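Local atomic coordinates of porin (Rhodobacter capsulatus, PDB entry 2POR), a protein that forms homotrimers of outer-membrane channels that let small hydrophilic solutes, up to about 0.6 kDa, diffuse passively. Residues G193-K198 and V236-G241; G204-D209 and V227-Y232; F215-V220 and D255-V260. All blocks are in the same frame, centred on the assembly; numbering follows the deposited sequence.

Interaction 1 of 3, residues G193-K198 and V236-G241; sequences GATNVK and VDSTFG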
# COMPACT_ATOMS: atom_id res chain seq x y z
N GLY A 193 -38.80 16.23 3.59
CA GLY A 193 -38.29 17.09 2.54
C GLY A 193 -36.79 17.33 2.68
O GLY A 193 -36.01 16.38 2.69
N ALA A 194 -36.38 18.60 2.84
CA ALA A 194 -34.97 18.96 2.92
C ALA A 194 -34.30 18.57 4.26
O ALA A 194 -33.08 18.70 4.39
CB ALA A 194 -34.85 20.46 2.72
N THR A 195 -35.14 18.15 5.23
CA THR A 195 -34.80 17.75 6.59
C THR A 195 -34.76 16.26 6.88
O THR A 195 -35.70 15.52 6.59
CB THR A 195 -35.81 18.43 7.53
OG1 THR A 195 -35.70 19.82 7.20
CG2 THR A 195 -35.56 18.21 9.01
N ASN A 196 -33.68 15.78 7.49
CA ASN A 196 -33.55 14.38 7.84
C ASN A 196 -33.53 14.31 9.35
O ASN A 196 -32.90 15.18 9.98
CB ASN A 196 -32.26 13.86 7.29
CG ASN A 196 -32.23 13.88 5.78
OD1 ASN A 196 -32.90 13.09 5.12
ND2 ASN A 196 -31.45 14.76 5.16
N VAL A 197 -34.21 13.37 9.98
CA VAL A 197 -34.19 13.25 11.42
C VAL A 197 -33.85 11.80 11.66
O VAL A 197 -34.36 10.93 10.95
CB VAL A 197 -35.56 13.60 12.02
CG1 VAL A 197 -35.54 13.41 13.53
CG2 VAL A 197 -35.86 15.06 11.80
N LYS A 198 -32.95 11.48 12.59
CA LYS A 198 -32.60 10.11 12.90
C LYS A 198 -32.53 10.10 14.43
O LYS A 198 -32.08 11.08 15.05
CB LYS A 198 -31.24 9.76 12.28
CG LYS A 198 -30.97 8.28 12.50
CD LYS A 198 -29.67 7.77 11.90
CE LYS A 198 -29.76 7.83 10.38
NZ LYS A 198 -28.61 7.24 9.72
N VAL A 236 -30.44 16.09 13.44
CA VAL A 236 -31.29 16.80 12.51
C VAL A 236 -30.36 17.51 11.54
O VAL A 236 -29.40 18.16 11.98
CB VAL A 236 -32.16 17.89 13.24
CG1 VAL A 236 -33.09 18.56 12.22
CG2 VAL A 236 -33.07 17.29 14.28
N ASP A 237 -30.59 17.40 10.23
CA ASP A 237 -29.86 18.24 9.28
C ASP A 237 -30.85 18.72 8.23
O ASP A 237 -31.82 18.00 7.94
CB ASP A 237 -28.74 17.49 8.58
CG ASP A 237 -29.11 16.26 7.80
OD1 ASP A 237 -29.22 15.18 8.37
OD2 ASP A 237 -29.26 16.38 6.59
N SER A 238 -30.62 19.89 7.67
CA SER A 238 -31.52 20.41 6.66
C SER A 238 -30.72 21.15 5.63
O SER A 238 -29.73 21.83 5.95
CB SER A 238 -32.52 21.36 7.28
OG SER A 238 -33.60 21.54 6.36
N THR A 239 -31.19 21.02 4.40
CA THR A 239 -30.55 21.69 3.28
C THR A 239 -31.38 22.81 2.68
O THR A 239 -32.54 22.61 2.32
CB THR A 239 -30.24 20.65 2.23
OG1 THR A 239 -29.46 19.62 2.83
CG2 THR A 239 -29.45 21.23 1.08
N PHE A 240 -30.80 23.99 2.55
CA PHE A 240 -31.39 25.15 1.90
C PHE A 240 -30.42 25.66 0.82
O PHE A 240 -29.43 26.38 1.07
CB PHE A 240 -31.65 26.33 2.86
CG PHE A 240 -31.20 26.17 4.31
CD1 PHE A 240 -31.97 25.40 5.18
CD2 PHE A 240 -30.05 26.79 4.74
CE1 PHE A 240 -31.59 25.26 6.49
CE2 PHE A 240 -29.67 26.64 6.06
CZ PHE A 240 -30.44 25.88 6.92
N GLY A 241 -30.67 25.23 -0.42
CA GLY A 241 -29.83 25.63 -1.52
C GLY A 241 -28.54 24.80 -1.53
O GLY A 241 -28.55 23.57 -1.61
O HOH W 1 -30.45 18.04 4.63
O HOH W 2 -29.97 13.87 10.73
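The side-chain amide of Asn196 and the carboxylate of Asp237 are the flat groups here, crossing obliquely on one face of the strand pair with their planes 31° apart. At the amide edge, ND2 of Asn196 donates in its own plane to OD2 of Asp237 over 3.1 Å, reaching that oxygen on the syn side but 33° out of the carboxylate plane. Asp237 OD1 lies instead near Asn196 CB. With CG between the backbone N and the carbonyl carbon (chi1 58°), Asp237 turns its carboxylate toward the neighbouring strand. Two waters fasten it further. One donates to OD2 of Asp237 and O of Ala194 and accepts from Thr239 OG1, a hydroxyl that also bonds Thr244; the other joins Asp237 OD1 to Asn196 O. On the other face Thr195 OG1 and Ser238 OG share a hydrogen bond of 2.8 Å, followed by an apolar patch where Val197 CG2 lies 4.3 Å from Val236 CG2. Beneath the side chains, Asn196 N reaches Asp237 O at 2.9 Å and Asp237 N reaches Asn196 O at 3.2 Å. Past this pair Thr239 N bonds Ala194 O at 3.0 Å. Tyr87 and Lys191 border the Asn196-Asp237 face, whereas the side chain of Val197 is about 8 Å from a bound detergent, consistent with the former face turning to the pore and the latter to the membrane. Such antiparallel pairing of neighbouring strands is the repeating element of the 16-stranded porin barrel.

Interaction 2 of 3, residues G204-D209 and V227-Y232; sequences GELDRD and VDHKAY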
# COMPACT_ATOMS: atom_id res chain seq x y z
N GLY A 204 -28.61 -2.40 27.16
CA GLY A 204 -28.09 -3.76 27.27
C GLY A 204 -27.10 -3.88 28.41
O GLY A 204 -27.24 -3.20 29.44
N GLU A 205 -26.09 -4.72 28.22
CA GLU A 205 -25.06 -4.83 29.23
C GLU A 205 -23.73 -5.09 28.59
O GLU A 205 -23.63 -5.71 27.53
CB GLU A 205 -25.37 -5.94 30.22
CG GLU A 205 -25.40 -7.33 29.66
CD GLU A 205 -25.89 -8.39 30.65
OE1 GLU A 205 -26.83 -8.11 31.40
OE2 GLU A 205 -25.33 -9.49 30.63
N LEU A 206 -22.71 -4.55 29.26
CA LEU A 206 -21.35 -4.56 28.79
C LEU A 206 -20.43 -5.22 29.82
O LEU A 206 -20.79 -5.27 30.99
CB LEU A 206 -20.87 -3.14 28.59
CG LEU A 206 -21.55 -2.29 27.53
CD1 LEU A 206 -20.90 -0.92 27.51
CD2 LEU A 206 -21.45 -3.00 26.17
N ASP A 207 -19.27 -5.74 29.41
CA ASP A 207 -18.26 -6.22 30.32
C ASP A 207 -17.81 -4.99 31.11
O ASP A 207 -17.61 -3.90 30.54
CB ASP A 207 -17.11 -6.79 29.55
CG ASP A 207 -15.90 -7.09 30.44
OD1 ASP A 207 -15.98 -8.04 31.21
OD2 ASP A 207 -14.92 -6.35 30.36
N ARG A 208 -17.59 -5.18 32.42
CA ARG A 208 -17.15 -4.11 33.31
C ARG A 208 -15.91 -3.40 32.84
O ARG A 208 -15.89 -2.18 32.73
CB ARG A 208 -16.85 -4.64 34.73
CG ARG A 208 -16.35 -3.57 35.73
CD ARG A 208 -15.73 -4.27 36.96
NE ARG A 208 -14.50 -4.95 36.60
CZ ARG A 208 -14.33 -6.25 36.87
NH1 ARG A 208 -15.26 -6.98 37.49
NH2 ARG A 208 -13.22 -6.84 36.47
N ASP A 209 -14.84 -4.16 32.59
CA ASP A 209 -13.61 -3.50 32.24
C ASP A 209 -13.63 -2.93 30.82
O ASP A 209 -12.99 -1.91 30.56
CB ASP A 209 -12.47 -4.49 32.45
CG ASP A 209 -12.23 -4.80 33.95
OD1 ASP A 209 -12.57 -4.00 34.81
OD2 ASP A 209 -11.72 -5.87 34.22
N VAL A 227 -22.08 -4.76 33.45
CA VAL A 227 -22.75 -3.53 33.93
C VAL A 227 -23.89 -3.18 32.97
O VAL A 227 -23.76 -3.46 31.77
CB VAL A 227 -21.80 -2.31 34.00
CG1 VAL A 227 -20.98 -2.50 35.25
CG2 VAL A 227 -20.90 -2.17 32.77
N ASP A 228 -25.01 -2.60 33.37
CA ASP A 228 -26.10 -2.27 32.45
C ASP A 228 -25.82 -0.96 31.82
O ASP A 228 -25.20 -0.10 32.45
CB ASP A 228 -27.44 -2.15 33.17
CG ASP A 228 -27.86 -3.49 33.79
OD1 ASP A 228 -27.84 -4.52 33.11
OD2 ASP A 228 -28.16 -3.51 34.99
N HIS A 229 -26.26 -0.73 30.59
CA HIS A 229 -26.01 0.56 29.96
C HIS A 229 -27.20 0.94 29.10
O HIS A 229 -28.03 0.09 28.73
CB HIS A 229 -24.75 0.54 29.04
CG HIS A 229 -24.87 -0.40 27.81
ND1 HIS A 229 -25.06 -1.72 27.75
CD2 HIS A 229 -24.78 0.03 26.48
CE1 HIS A 229 -25.07 -2.10 26.49
NE2 HIS A 229 -24.90 -1.04 25.75
N LYS A 230 -27.25 2.23 28.83
CA LYS A 230 -28.19 2.70 27.86
C LYS A 230 -27.53 3.80 27.07
O LYS A 230 -26.58 4.41 27.53
CB LYS A 230 -29.42 3.18 28.55
CG LYS A 230 -29.44 4.48 29.30
CD LYS A 230 -30.77 4.40 30.10
CE LYS A 230 -30.79 3.20 31.07
NZ LYS A 230 -32.11 2.81 31.56
N ALA A 231 -27.99 4.00 25.84
CA ALA A 231 -27.46 5.02 24.96
C ALA A 231 -28.65 5.50 24.12
O ALA A 231 -29.57 4.72 23.80
CB ALA A 231 -26.41 4.40 24.05
N TYR A 232 -28.74 6.77 23.81
CA TYR A 232 -29.79 7.27 22.93
C TYR A 232 -29.32 8.58 22.30
O TYR A 232 -28.41 9.23 22.82
CB TYR A 232 -31.13 7.48 23.70
CG TYR A 232 -30.99 8.15 25.06
CD1 TYR A 232 -30.75 7.34 26.16
CD2 TYR A 232 -31.07 9.52 25.18
CE1 TYR A 232 -30.58 7.92 27.39
CE2 TYR A 232 -30.91 10.11 26.42
CZ TYR A 232 -30.66 9.29 27.52
OH TYR A 232 -30.46 9.86 28.78
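Leu206 lies over one face of the His229 imidazole, its CG 3.7 Å from the ring centroid and 15° off the ring normal, a CH-pi contact displaced toward the ND1-CE1 rim. The two side chains cross at about a right angle, and the leucine branches spread over the ring: Leu206 CD1 faces CG and CD2 of His229, while Leu206 CD2 approaches His229 CE1. Over the opposite face lies the backbone of Gly204, which has no side chain, with Glu205 N at the ring edge, near its plane. Glu205 N is 3.2 Å from His229 ND1, but the angle is too poor for a hydrogen bond. The ring bends over strand 204-207 because its chi1 of 64° sets CG between the backbone N and the carbonyl carbon. NE2 is bonded to Gln183, which helps fix the ring, and a bound detergent touches both Leu206 and His229, consistent with this face lying on the outer, membrane-facing surface of the beta barrel. Here strands 195-207 and 226-240 pair antiparallel. Gly204 and His229 exchange two backbone hydrogen bonds, as do Leu206 and Val227, whose bond from Val227 N to Leu206 O measures 2.8 Å. On the other face the carboxylates of Glu205 and Asp228 are neighbours, OE1 to OD1 4.1 Å apart, a closeness that may raise the proton affinity of either. Beyond Leu206 the strand passes into helix 208-214: Asp207 is its N-cap, OD2 accepting from Phe210 N and OD1 from Ala179 N. Arg208 grips Asp209 side-on from above the carboxylate plane, NE to OD1 at 2.8 Å and NH2 to OD2. Val227 CG2 packs nearby, 4.3 Å from Leu206 CB and equally far from Arg208 CA.

Interaction 3 of 3, residues F215-V220 and D255-V260; sequences FDLTPV and DTIDDV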
# COMPACT_ATOMS: atom_id res chain seq x y z
N PHE A 215 -14.35 5.06 29.17
CA PHE A 215 -14.12 6.32 29.88
C PHE A 215 -12.67 6.51 30.28
O PHE A 215 -12.32 7.43 31.04
CB PHE A 215 -15.04 6.41 31.12
CG PHE A 215 -16.52 6.63 30.79
CD1 PHE A 215 -16.99 7.92 30.65
CD2 PHE A 215 -17.36 5.56 30.59
CE1 PHE A 215 -18.30 8.12 30.30
CE2 PHE A 215 -18.68 5.77 30.25
CZ PHE A 215 -19.14 7.05 30.10
N ASP A 216 -11.82 5.66 29.71
CA ASP A 216 -10.40 5.71 29.90
C ASP A 216 -10.01 5.46 31.36
O ASP A 216 -9.11 6.14 31.89
CB ASP A 216 -9.94 7.07 29.41
CG ASP A 216 -8.56 7.05 28.81
OD1 ASP A 216 -8.18 6.01 28.27
OD2 ASP A 216 -7.88 8.08 28.91
N LEU A 217 -10.70 4.51 32.00
CA LEU A 217 -10.49 4.22 33.42
C LEU A 217 -9.75 2.91 33.51
O LEU A 217 -10.00 2.03 32.67
CB LEU A 217 -11.84 4.12 34.14
CG LEU A 217 -12.72 5.36 34.14
CD1 LEU A 217 -14.02 5.01 34.79
CD2 LEU A 217 -12.04 6.50 34.83
N THR A 218 -8.77 2.77 34.44
CA THR A 218 -8.06 1.48 34.60
C THR A 218 -9.03 0.36 34.96
O THR A 218 -10.05 0.62 35.62
CB THR A 218 -6.90 1.51 35.73
OG1 THR A 218 -7.21 2.41 36.77
CG2 THR A 218 -5.59 1.87 35.12
N PRO A 219 -8.75 -0.89 34.61
CA PRO A 219 -9.58 -2.03 34.98
C PRO A 219 -9.53 -2.35 36.48
O PRO A 219 -8.59 -1.90 37.16
CB PRO A 219 -9.04 -3.13 34.11
CG PRO A 219 -7.60 -2.79 33.91
CD PRO A 219 -7.61 -1.29 33.78
N VAL A 220 -10.52 -3.10 37.00
CA VAL A 220 -10.43 -3.53 38.38
C VAL A 220 -9.94 -4.98 38.38
O VAL A 220 -10.28 -5.79 37.50
CB VAL A 220 -11.81 -3.36 39.20
CG1 VAL A 220 -12.67 -2.34 38.53
CG2 VAL A 220 -12.52 -4.63 39.45
N ASP A 255 -24.12 2.24 33.95
CA ASP A 255 -24.41 2.03 35.35
C ASP A 255 -23.14 1.61 36.09
O ASP A 255 -22.37 0.75 35.65
CB ASP A 255 -25.47 0.95 35.48
CG ASP A 255 -26.01 0.74 36.89
OD1 ASP A 255 -26.30 1.72 37.59
OD2 ASP A 255 -26.15 -0.42 37.30
N THR A 256 -22.97 2.32 37.21
CA THR A 256 -21.88 2.20 38.16
C THR A 256 -20.60 2.79 37.58
O THR A 256 -19.65 2.90 38.34
CB THR A 256 -21.53 0.71 38.63
OG1 THR A 256 -20.83 0.05 37.60
CG2 THR A 256 -22.76 -0.11 38.97
N ILE A 257 -20.47 3.22 36.31
CA ILE A 257 -19.20 3.76 35.80
C ILE A 257 -19.45 5.23 35.63
O ILE A 257 -19.06 6.00 36.50
CB ILE A 257 -18.75 3.16 34.43
CG1 ILE A 257 -18.75 1.63 34.49
CG2 ILE A 257 -17.42 3.78 34.03
CD1 ILE A 257 -17.98 0.96 35.62
N ASP A 258 -20.13 5.67 34.57
CA ASP A 258 -20.32 7.08 34.34
C ASP A 258 -21.32 7.27 33.16
O ASP A 258 -21.78 6.28 32.59
CB ASP A 258 -18.96 7.73 34.01
CG ASP A 258 -18.86 9.22 34.37
OD1 ASP A 258 -19.83 9.84 34.85
OD2 ASP A 258 -17.77 9.78 34.18
N ASP A 259 -21.65 8.52 32.85
CA ASP A 259 -22.50 8.92 31.75
C ASP A 259 -21.79 10.06 31.04
O ASP A 259 -20.91 10.70 31.61
CB ASP A 259 -23.88 9.41 32.21
CG ASP A 259 -23.90 10.53 33.25
OD1 ASP A 259 -23.63 11.67 32.93
OD2 ASP A 259 -24.19 10.24 34.41
N VAL A 260 -22.11 10.31 29.78
CA VAL A 260 -21.54 11.42 29.04
C VAL A 260 -22.62 11.80 28.01
O VAL A 260 -23.40 10.95 27.55
CB VAL A 260 -20.19 10.95 28.40
CG1 VAL A 260 -20.35 9.75 27.46
CG2 VAL A 260 -19.59 12.16 27.70
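A Schellman motif, with Asp216 at positive phi as its C-prime residue, ends helix 208-214, and Phe215, the residue before it in this helix-ending motif, lays its ring against Asp258, part of a classic beta bulge. CB of Asp258 sits over the centre of one ring face, 3.8 Å from the centroid and 13° off the normal, a CH-pi contact made by the methylene. Its carboxylate plane is inclined 35° to the ring. Phe215 holds CG anti to its carbonyl carbon (chi1 -72°), which directs the ring to Asp258, whose OD1 takes a weak bond from Asp259 N. Obliquely placed round the ring are Ile257 CG2, 3.9 Å from Phe215 CD2, and Val260 CG1, 3.9 Å from Phe215 CE1. Leu217 adds CD1 at 3.7 Å from the same Ile257 CG2, the two side chains sliding past each other in opposite directions. No hydrogen bond crosses between 215-220 and 255-260. Ile254, which Ile257 and Asp258 both face in the bulge, also touches Phe215. Apolar side chains and the methylene of Asp258 thus pack the end of helix 208-214 and its following loop against the bulged turn between strands 243-254 and 258-272, at one end of the porin barrel.

Overall arrangement
Interactions 1 and 2 join the same two strands, 195-207 and 226-240, at opposite ends, their centres 32 Å apart, and along the chain interaction 2 is nested within the loop closed by interaction 1. Interaction 3 lies beside interaction 2, centres 10 Å apart, where the long helix-bearing connection folds back onto the barrel rim. The two touch directly: Asp228 O is 3.0 Å from Asp255 N, and Asp209 OD1 is 3.1 Å from Val220 N, both probable hydrogen bonds. Bound detergent lies about 4 Å from the side chains of His229 and Val260, consistent with a membrane-facing wall; the side chain of Asp237 in interaction 1 is about 13 Å from a bound calcium ion.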